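Local structure of KaiC-like domain-containing protein (Pyrococcus horikoshii, 2EKD) at residues V155-I160 with P166-L171; E54-L59 with F64-L69. The protein is of unknown function but, as a KaiC-like member of the P-loop NTPase clan, may be related to nucleotide-binding proteins. All blocks are in the same frame, centred on the assembly; numbering follows the deposited sequence.

Contact 1 of 2, residues V155-I160 with P166-L171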
ATOM      1  N   VAL F 155      24.691  -2.854  -5.676  1.00 15.88           N
ATOM      2  CA  VAL F 155      23.266  -3.093  -5.860  1.00 15.62           C
ATOM      3  C   VAL F 155      22.467  -1.799  -5.910  1.00 15.57           C
ATOM      4  O   VAL F 155      22.739  -0.857  -5.165  1.00 15.04           O
ATOM      5  CB  VAL F 155      22.678  -3.967  -4.726  1.00 16.63           C
ATOM      6  CG1 VAL F 155      23.480  -5.269  -4.586  1.00 16.17           C
ATOM      7  CG2 VAL F 155      22.674  -3.188  -3.416  1.00 15.90           C
ATOM      8  N   ASN F 156      21.497  -1.755  -6.817  1.00 15.27           N
ATOM      9  CA  ASN F 156      20.619  -0.605  -6.930  1.00 15.67           C
ATOM     10  C   ASN F 156      19.602  -0.843  -5.813  1.00 15.92           C
ATOM     11  O   ASN F 156      18.690  -1.651  -5.952  1.00 16.00           O
ATOM     12  CB  ASN F 156      19.926  -0.583  -8.289  1.00 15.37           C
ATOM     13  CG  ASN F 156      19.086   0.653  -8.484  1.00 14.42           C
ATOM     14  OD1 ASN F 156      18.332   1.036  -7.598  1.00 16.11           O
ATOM     15  ND2 ASN F 156      19.201   1.281  -9.652  1.00 15.06           N
ATOM     16  N   ARG F 157      19.796  -0.145  -4.700  1.00 19.73           N
ATOM     17  CA  ARG F 157      18.965  -0.268  -3.505  1.00 21.42           C
ATOM     18  C   ARG F 157      17.451  -0.179  -3.712  1.00 20.05           C
ATOM     19  O   ARG F 157      16.711  -1.034  -3.233  1.00 20.43           O
ATOM     20  CB  ARG F 157      19.394   0.782  -2.476  1.00 23.20           C
ATOM     21  CG  ARG F 157      18.640   0.694  -1.161  1.00 30.59           C
ATOM     22  CD  ARG F 157      18.872   1.920  -0.302  1.00 35.07           C
ATOM     23  NE  ARG F 157      18.460   1.685   1.078  1.00 39.80           N
ATOM     24  CZ  ARG F 157      17.204   1.480   1.464  1.00 43.13           C
ATOM     25  NH1 ARG F 157      16.218   1.484   0.575  1.00 42.02           N
ATOM     26  NH2 ARG F 157      16.938   1.261   2.746  1.00 46.62           N
ATOM     27  N   ASN F 158      16.999   0.853  -4.414  1.00 19.64           N
ATOM     28  CA  ASN F 158      15.575   1.050  -4.663  1.00 20.28           C
ATOM     29  C   ASN F 158      14.924  -0.106  -5.403  1.00 20.11           C
ATOM     30  O   ASN F 158      13.772  -0.449  -5.132  1.00 21.44           O
ATOM     31  CB  ASN F 158      15.342   2.346  -5.442  1.00 23.54           C
ATOM     32  CG  ASN F 158      15.724   3.577  -4.646  1.00 28.25           C
ATOM     33  OD1 ASN F 158      15.640   3.584  -3.415  1.00 32.14           O
ATOM     34  ND2 ASN F 158      16.129   4.636  -5.344  1.00 30.48           N
ATOM     35  N   VAL F 159      15.649  -0.694  -6.346  1.00 16.80           N
ATOM     36  CA  VAL F 159      15.130  -1.822  -7.093  1.00 17.25           C
ATOM     37  C   VAL F 159      14.829  -2.983  -6.144  1.00 19.90           C
ATOM     38  O   VAL F 159      13.785  -3.620  -6.259  1.00 20.84           O
ATOM     39  CB  VAL F 159      16.134  -2.288  -8.168  1.00 15.57           C
ATOM     40  CG1 VAL F 159      15.719  -3.636  -8.724  1.00 18.41           C
ATOM     41  CG2 VAL F 159      16.204  -1.264  -9.287  1.00 16.62           C
ATOM     42  N   ILE F 160      15.734  -3.263  -5.207  1.00 19.64           N
ATOM     43  CA  ILE F 160      15.508  -4.359  -4.261  1.00 21.02           C
ATOM     44  C   ILE F 160      14.458  -3.949  -3.224  1.00 22.62           C
ATOM     45  O   ILE F 160      13.523  -4.695  -2.935  1.00 22.26           O
ATOM     46  CB  ILE F 160      16.807  -4.752  -3.505  1.00 19.22           C
ATOM     47  CG1 ILE F 160      17.881  -5.218  -4.492  1.00 18.28           C
ATOM     48  CG2 ILE F 160      16.499  -5.849  -2.507  1.00 15.02           C
ATOM     49  CD1 ILE F 160      19.208  -5.582  -3.832  1.00 17.22           C
ATOM     50  N   PRO F 166      11.732  -6.867   2.589  1.00 22.82           N
ATOM     51  CA  PRO F 166      12.319  -7.861   3.499  1.00 22.93           C
ATOM     52  C   PRO F 166      13.665  -8.373   2.982  1.00 21.81           C
ATOM     53  O   PRO F 166      14.623  -8.521   3.742  1.00 22.40           O
ATOM     54  CB  PRO F 166      11.263  -8.966   3.534  1.00 21.97           C
ATOM     55  CG  PRO F 166       9.992  -8.204   3.409  1.00 24.55           C
ATOM     56  CD  PRO F 166      10.322  -7.196   2.306  1.00 23.74           C
ATOM     57  N   ILE F 167      13.729  -8.634   1.681  1.00 20.58           N
ATOM     58  CA  ILE F 167      14.945  -9.132   1.057  1.00 19.54           C
ATOM     59  C   ILE F 167      16.125  -8.181   1.257  1.00 20.22           C
ATOM     60  O   ILE F 167      17.249  -8.619   1.503  1.00 19.79           O
ATOM     61  CB  ILE F 167      14.726  -9.365  -0.448  1.00 19.30           C
ATOM     62  CG1 ILE F 167      13.656 -10.441  -0.643  1.00 19.02           C
ATOM     63  CG2 ILE F 167      16.040  -9.756  -1.115  1.00 15.35           C
ATOM     64  CD1 ILE F 167      14.038 -11.797  -0.068  1.00 22.00           C
ATOM     65  N   LEU F 168      15.873  -6.880   1.147  1.00 18.50           N
ATOM     66  CA  LEU F 168      16.937  -5.910   1.336  1.00 19.77           C
ATOM     67  C   LEU F 168      17.490  -6.023   2.760  1.00 18.98           C
ATOM     68  O   LEU F 168      18.701  -6.051   2.962  1.00 16.81           O
ATOM     69  CB  LEU F 168      16.426  -4.490   1.082  1.00 17.69           C
ATOM     70  CG  LEU F 168      17.484  -3.396   1.266  1.00 20.10           C
ATOM     71  CD1 LEU F 168      18.674  -3.662   0.329  1.00 19.69           C
ATOM     72  CD2 LEU F 168      16.863  -2.024   0.962  1.00 18.89           C
ATOM     73  N   ASP F 169      16.596  -6.094   3.741  1.00 19.19           N
ATOM     74  CA  ASP F 169      17.009  -6.207   5.135  1.00 23.07           C
ATOM     75  C   ASP F 169      17.809  -7.486   5.387  1.00 21.76           C
ATOM     76  O   ASP F 169      18.746  -7.493   6.179  1.00 20.86           O
ATOM     77  CB  ASP F 169      15.785  -6.179   6.056  1.00 27.92           C
ATOM     78  CG  ASP F 169      15.249  -4.774   6.270  1.00 35.00           C
ATOM     79  OD1 ASP F 169      15.932  -3.976   6.958  1.00 35.76           O
ATOM     80  OD2 ASP F 169      14.152  -4.469   5.745  1.00 38.12           O
ATOM     81  N   LEU F 170      17.421  -8.571   4.727  1.00 20.06           N
ATOM     82  CA  LEU F 170      18.127  -9.831   4.881  1.00 20.12           C
ATOM     83  C   LEU F 170      19.532  -9.696   4.300  1.00 19.38           C
ATOM     84  O   LEU F 170      20.498 -10.184   4.878  1.00 18.39           O
ATOM     85  CB  LEU F 170      17.394 -10.960   4.154  1.00 19.72           C
ATOM     86  CG  LEU F 170      16.453 -11.900   4.903  1.00 21.75           C
ATOM     87  CD1 LEU F 170      16.313 -13.162   4.058  1.00 23.69           C
ATOM     88  CD2 LEU F 170      17.000 -12.265   6.279  1.00 19.44           C
ATOM     89  N   LEU F 171      19.624  -9.035   3.149  1.00 18.49           N
ATOM     90  CA  LEU F 171      20.895  -8.822   2.463  1.00 19.84           C
ATOM     91  C   LEU F 171      21.851  -7.981   3.307  1.00 20.22           C
ATOM     92  O   LEU F 171      23.037  -8.304   3.425  1.00 19.65           O
ATOM     93  CB  LEU F 171      20.664  -8.106   1.129  1.00 20.90           C
ATOM     94  CG  LEU F 171      21.251  -8.684  -0.157  1.00 23.03           C
ATOM     95  CD1 LEU F 171      21.100  -7.645  -1.258  1.00 21.11           C
ATOM     96  CD2 LEU F 171      22.716  -9.058   0.027  1.00 22.33           C
TER
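Ile167 meets Ile160 where two consecutive helices come together in the alpha/beta fold, on the helical link between strands 149-156 and 177-182: strand 149-156 runs into helix 157-163, and after a short turn helix 165-174 packs against it by apolar side chains, with no hydrogen bond between residues 155-160 and 166-171. Ile167 gives only its CG2 branch, 4.2 Å from CG2 of Ile160; the rest of its side chain leads away, and the residue also packs on Asn133 and Val137 of helix 130-141. Leu168 has the larger share. Its CB lies 3.8 Å from CG2 of Ile160, and the two side chains cross at about a right angle. With CG anti to the backbone N (chi1 180°), Leu168 also extends toward Arg157, whose own chain is stretched from CG to NE. There CD2 of Leu168 sits over the centre of one guanidinium face, 3.6 Å from CZ, an apolar cover for one flat side of the charged group; Glu161 at NH1 and Glu21 at NE make long, weak ion pairs with it. Asp169 turns to a neighbouring subunit, forming a salt bridge with Lys162 and a hydrogen bond with Asn158 of that copy, so helix 165-174 also faces the neighbouring subunit. One turn after Ile167, Leu171 reaches the other end of Ile160, whose gamma branches divide the work: CG2 faces Ile167 and Leu168, while CG1, with the chain extended about the CB-CG1 bond (chi2 178°), carries CD1 to within 3.8 Å of CD1 of Leu171.

Contact 2 of 2, residues E54-L59 with F64-L69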
ATOM      1  N   GLU F  54      27.026  -2.652 -19.193  1.00 18.78           N
ATOM      2  CA  GLU F  54      26.322  -1.381 -18.974  1.00 17.92           C
ATOM      3  C   GLU F  54      27.210  -0.363 -18.252  1.00 17.29           C
ATOM      4  O   GLU F  54      27.231   0.814 -18.620  1.00 16.25           O
ATOM      5  CB  GLU F  54      25.029  -1.608 -18.178  1.00 20.61           C
ATOM      6  CG  GLU F  54      24.138  -2.709 -18.750  1.00 24.44           C
ATOM      7  CD  GLU F  54      22.830  -2.899 -17.985  1.00 26.73           C
ATOM      8  OE1 GLU F  54      22.816  -2.734 -16.749  1.00 26.35           O
ATOM      9  OE2 GLU F  54      21.812  -3.233 -18.627  1.00 29.47           O
ATOM     10  N   PHE F  55      27.941  -0.808 -17.229  1.00 16.52           N
ATOM     11  CA  PHE F  55      28.845   0.089 -16.496  1.00 17.61           C
ATOM     12  C   PHE F  55      29.952   0.557 -17.433  1.00 18.39           C
ATOM     13  O   PHE F  55      30.318   1.736 -17.461  1.00 19.16           O
ATOM     14  CB  PHE F  55      29.480  -0.627 -15.296  1.00 17.68           C
ATOM     15  CG  PHE F  55      28.649  -0.584 -14.041  1.00 16.81           C
ATOM     16  CD1 PHE F  55      27.332  -1.019 -14.043  1.00 17.01           C
ATOM     17  CD2 PHE F  55      29.200  -0.129 -12.847  1.00 15.70           C
ATOM     18  CE1 PHE F  55      26.573  -1.004 -12.871  1.00 16.47           C
ATOM     19  CE2 PHE F  55      28.450  -0.111 -11.673  1.00 17.17           C
ATOM     20  CZ  PHE F  55      27.132  -0.550 -11.688  1.00 15.92           C
ATOM     21  N   TYR F  56      30.479  -0.387 -18.202  1.00 19.19           N
ATOM     22  CA  TYR F  56      31.543  -0.123 -19.166  1.00 19.68           C
ATOM     23  C   TYR F  56      31.126   0.921 -20.201  1.00 18.83           C
ATOM     24  O   TYR F  56      31.849   1.881 -20.454  1.00 19.08           O
ATOM     25  CB  TYR F  56      31.905  -1.431 -19.870  1.00 21.58           C
ATOM     26  CG  TYR F  56      32.848  -1.293 -21.036  1.00 23.47           C
ATOM     27  CD1 TYR F  56      34.224  -1.240 -20.843  1.00 22.52           C
ATOM     28  CD2 TYR F  56      32.360  -1.252 -22.342  1.00 23.71           C
ATOM     29  CE1 TYR F  56      35.094  -1.161 -21.919  1.00 25.27           C
ATOM     30  CE2 TYR F  56      33.218  -1.168 -23.427  1.00 26.95           C
ATOM     31  CZ  TYR F  56      34.587  -1.126 -23.209  1.00 27.53           C
ATOM     32  OH  TYR F  56      35.444  -1.062 -24.284  1.00 30.30           O
ATOM     33  N   THR F  57      29.958   0.721 -20.800  1.00 20.52           N
ATOM     34  CA  THR F  57      29.429   1.632 -21.816  1.00 19.68           C
ATOM     35  C   THR F  57      29.242   3.063 -21.308  1.00 18.19           C
ATOM     36  O   THR F  57      29.562   4.021 -22.002  1.00 16.77           O
ATOM     37  CB  THR F  57      28.065   1.121 -22.353  1.00 21.75           C
ATOM     38  OG1 THR F  57      28.255  -0.124 -23.037  1.00 25.78           O
ATOM     39  CG2 THR F  57      27.454   2.125 -23.319  1.00 24.23           C
ATOM     40  N   ARG F  58      28.710   3.205 -20.098  1.00 18.91           N
ATOM     41  CA  ARG F  58      28.476   4.525 -19.523  1.00 17.54           C
ATOM     42  C   ARG F  58      29.787   5.252 -19.280  1.00 17.37           C
ATOM     43  O   ARG F  58      29.885   6.458 -19.503  1.00 16.20           O
ATOM     44  CB  ARG F  58      27.695   4.402 -18.211  1.00 18.12           C
ATOM     45  CG  ARG F  58      26.279   4.967 -18.279  1.00 19.28           C
ATOM     46  CD  ARG F  58      25.266   4.072 -17.583  1.00 17.37           C
ATOM     47  NE  ARG F  58      25.648   3.723 -16.213  1.00 14.96           N
ATOM     48  CZ  ARG F  58      25.402   2.532 -15.669  1.00 16.04           C
ATOM     49  NH1 ARG F  58      24.782   1.599 -16.382  1.00 13.96           N
ATOM     50  NH2 ARG F  58      25.770   2.268 -14.424  1.00 18.07           N
ATOM     51  N   LEU F  59      30.791   4.511 -18.822  1.00 17.75           N
ATOM     52  CA  LEU F  59      32.107   5.081 -18.558  1.00 19.98           C
ATOM     53  C   LEU F  59      32.755   5.482 -19.882  1.00 21.02           C
ATOM     54  O   LEU F  59      33.382   6.537 -19.985  1.00 20.60           O
ATOM     55  CB  LEU F  59      32.983   4.059 -17.830  1.00 17.23           C
ATOM     56  CG  LEU F  59      32.583   3.818 -16.370  1.00 19.71           C
ATOM     57  CD1 LEU F  59      33.309   2.607 -15.805  1.00 18.94           C
ATOM     58  CD2 LEU F  59      32.906   5.063 -15.553  1.00 16.27           C
ATOM     59  N   PHE F  64      36.018   8.100 -20.217  1.00 29.94           N
ATOM     60  CA  PHE F  64      37.050   7.415 -19.453  1.00 30.61           C
ATOM     61  C   PHE F  64      37.844   6.449 -20.328  1.00 31.27           C
ATOM     62  O   PHE F  64      37.366   5.988 -21.364  1.00 32.07           O
ATOM     63  CB  PHE F  64      36.436   6.628 -18.290  1.00 28.19           C
ATOM     64  CG  PHE F  64      35.912   7.489 -17.174  1.00 28.52           C
ATOM     65  CD1 PHE F  64      34.770   8.266 -17.348  1.00 27.21           C
ATOM     66  CD2 PHE F  64      36.563   7.523 -15.942  1.00 28.57           C
ATOM     67  CE1 PHE F  64      34.282   9.065 -16.315  1.00 26.88           C
ATOM     68  CE2 PHE F  64      36.083   8.320 -14.897  1.00 28.84           C
ATOM     69  CZ  PHE F  64      34.939   9.093 -15.086  1.00 26.30           C
ATOM     70  N   ASP F  65      39.070   6.165 -19.916  1.00 31.69           N
ATOM     71  CA  ASP F  65      39.894   5.202 -20.624  1.00 32.15           C
ATOM     72  C   ASP F  65      39.429   3.875 -20.032  1.00 31.08           C
ATOM     73  O   ASP F  65      39.679   3.591 -18.864  1.00 29.79           O
ATOM     74  CB  ASP F  65      41.374   5.435 -20.318  1.00 34.91           C
ATOM     75  CG  ASP F  65      42.243   4.269 -20.735  1.00 38.25           C
ATOM     76  OD1 ASP F  65      42.147   3.836 -21.903  1.00 38.35           O
ATOM     77  OD2 ASP F  65      43.028   3.787 -19.890  1.00 42.68           O
ATOM     78  N   VAL F  66      38.738   3.074 -20.835  1.00 30.24           N
ATOM     79  CA  VAL F  66      38.206   1.804 -20.365  1.00 29.60           C
ATOM     80  C   VAL F  66      39.061   0.570 -20.635  1.00 29.90           C
ATOM     81  O   VAL F  66      38.563  -0.552 -20.582  1.00 29.10           O
ATOM     82  CB  VAL F  66      36.791   1.566 -20.938  1.00 29.79           C
ATOM     83  CG1 VAL F  66      35.831   2.595 -20.372  1.00 30.31           C
ATOM     84  CG2 VAL F  66      36.819   1.664 -22.461  1.00 30.77           C
ATOM     85  N   ALA F  67      40.342   0.765 -20.927  1.00 30.93           N
ATOM     86  CA  ALA F  67      41.223  -0.375 -21.158  1.00 30.29           C
ATOM     87  C   ALA F  67      41.373  -1.171 -19.849  1.00 29.72           C
ATOM     88  O   ALA F  67      41.374  -2.406 -19.857  1.00 30.32           O
ATOM     89  CB  ALA F  67      42.579   0.097 -21.655  1.00 30.14           C
ATOM     90  N   PRO F  68      41.501  -0.476 -18.704  1.00 28.30           N
ATOM     91  CA  PRO F  68      41.639  -1.178 -17.424  1.00 28.36           C
ATOM     92  C   PRO F  68      40.456  -2.122 -17.165  1.00 29.38           C
ATOM     93  O   PRO F  68      40.598  -3.146 -16.499  1.00 30.24           O
ATOM     94  CB  PRO F  68      41.682  -0.042 -16.403  1.00 28.93           C
ATOM     95  CG  PRO F  68      42.295   1.080 -17.167  1.00 30.01           C
ATOM     96  CD  PRO F  68      41.616   0.982 -18.516  1.00 28.79           C
ATOM     97  N   LEU F  69      39.284  -1.769 -17.687  1.00 28.61           N
ATOM     98  CA  LEU F  69      38.102  -2.600 -17.499  1.00 29.05           C
ATOM     99  C   LEU F  69      38.094  -3.772 -18.474  1.00 29.93           C
ATOM    100  O   LEU F  69      37.493  -4.812 -18.201  1.00 28.72           O
ATOM    101  CB  LEU F  69      36.830  -1.772 -17.688  1.00 30.48           C
ATOM    102  CG  LEU F  69      36.591  -0.595 -16.737  1.00 31.32           C
ATOM    103  CD1 LEU F  69      35.223  -0.000 -17.040  1.00 34.16           C
ATOM    104  CD2 LEU F  69      36.653  -1.054 -15.290  1.00 30.23           C
TER
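Leu59 and Leu69 touch methyl to methyl at the apolar centre, their CD1 atoms only 3.5 Å apart, closer than carbons usually pack, with the two side chains crossing at about a right angle. The same CD1 of Leu69 also lies at the edge of the Tyr56 ring, near its plane, 4.1 Å from CD1 of the ring. Val66 fills the neighbouring position: its CG2 comes obliquely to Tyr56, 3.4 Å from CE1, while its CG1 turns to CB of Leu59. Tyr56 reaches this far because its CG stands anti to the backbone N (chi1 171°), which brings the ring to Val66, the two side chains crossing at about a right angle. Farther out, the other branch of Leu59 makes a CH-pi contact: CD2 stands 4.1 Å from the centroid of the Phe64 ring, almost straight above its middle. Tyr33 meets the same phenylalanine edge-to-face, joining it to helix 29-37. At the polar edge Phe64 N donates to Leu59 O across 3.1 Å, with an angle of 156° at the hydrogen, and the Tyr56 hydroxyl is hydrogen-bonded to Glu70 OE2. The backbone bond ties the loop to the last turns of helix 51-61, and Val66 then takes the N-cap position of helix 67-70: a tight helix-loop-helix connection leading into strand 73-77, within the alpha/beta fold of the P-loop NTPase clan.

How the contacts relate
Contact 2 comes first along the chain and closes before contact 1 opens. Their centres lie 26 Å apart, and the nearest atoms are about 7 Å apart without touching. Each joins two helices that follow one another closely in sequence, and each is built beside the same mixed sheet. Helix 51-61 follows strand 44-48 and contact 2 leads into the adjacent strand 73-77; contact 1 starts at the end of strand 149-156 and its second helix leads on to strand 177-182. Strand 114-119 separates 44-48 from 149-156. Both contacts also reach the same neighbouring subunit, so these helical connections belong to the surfaces on which the six-chain assembly is built.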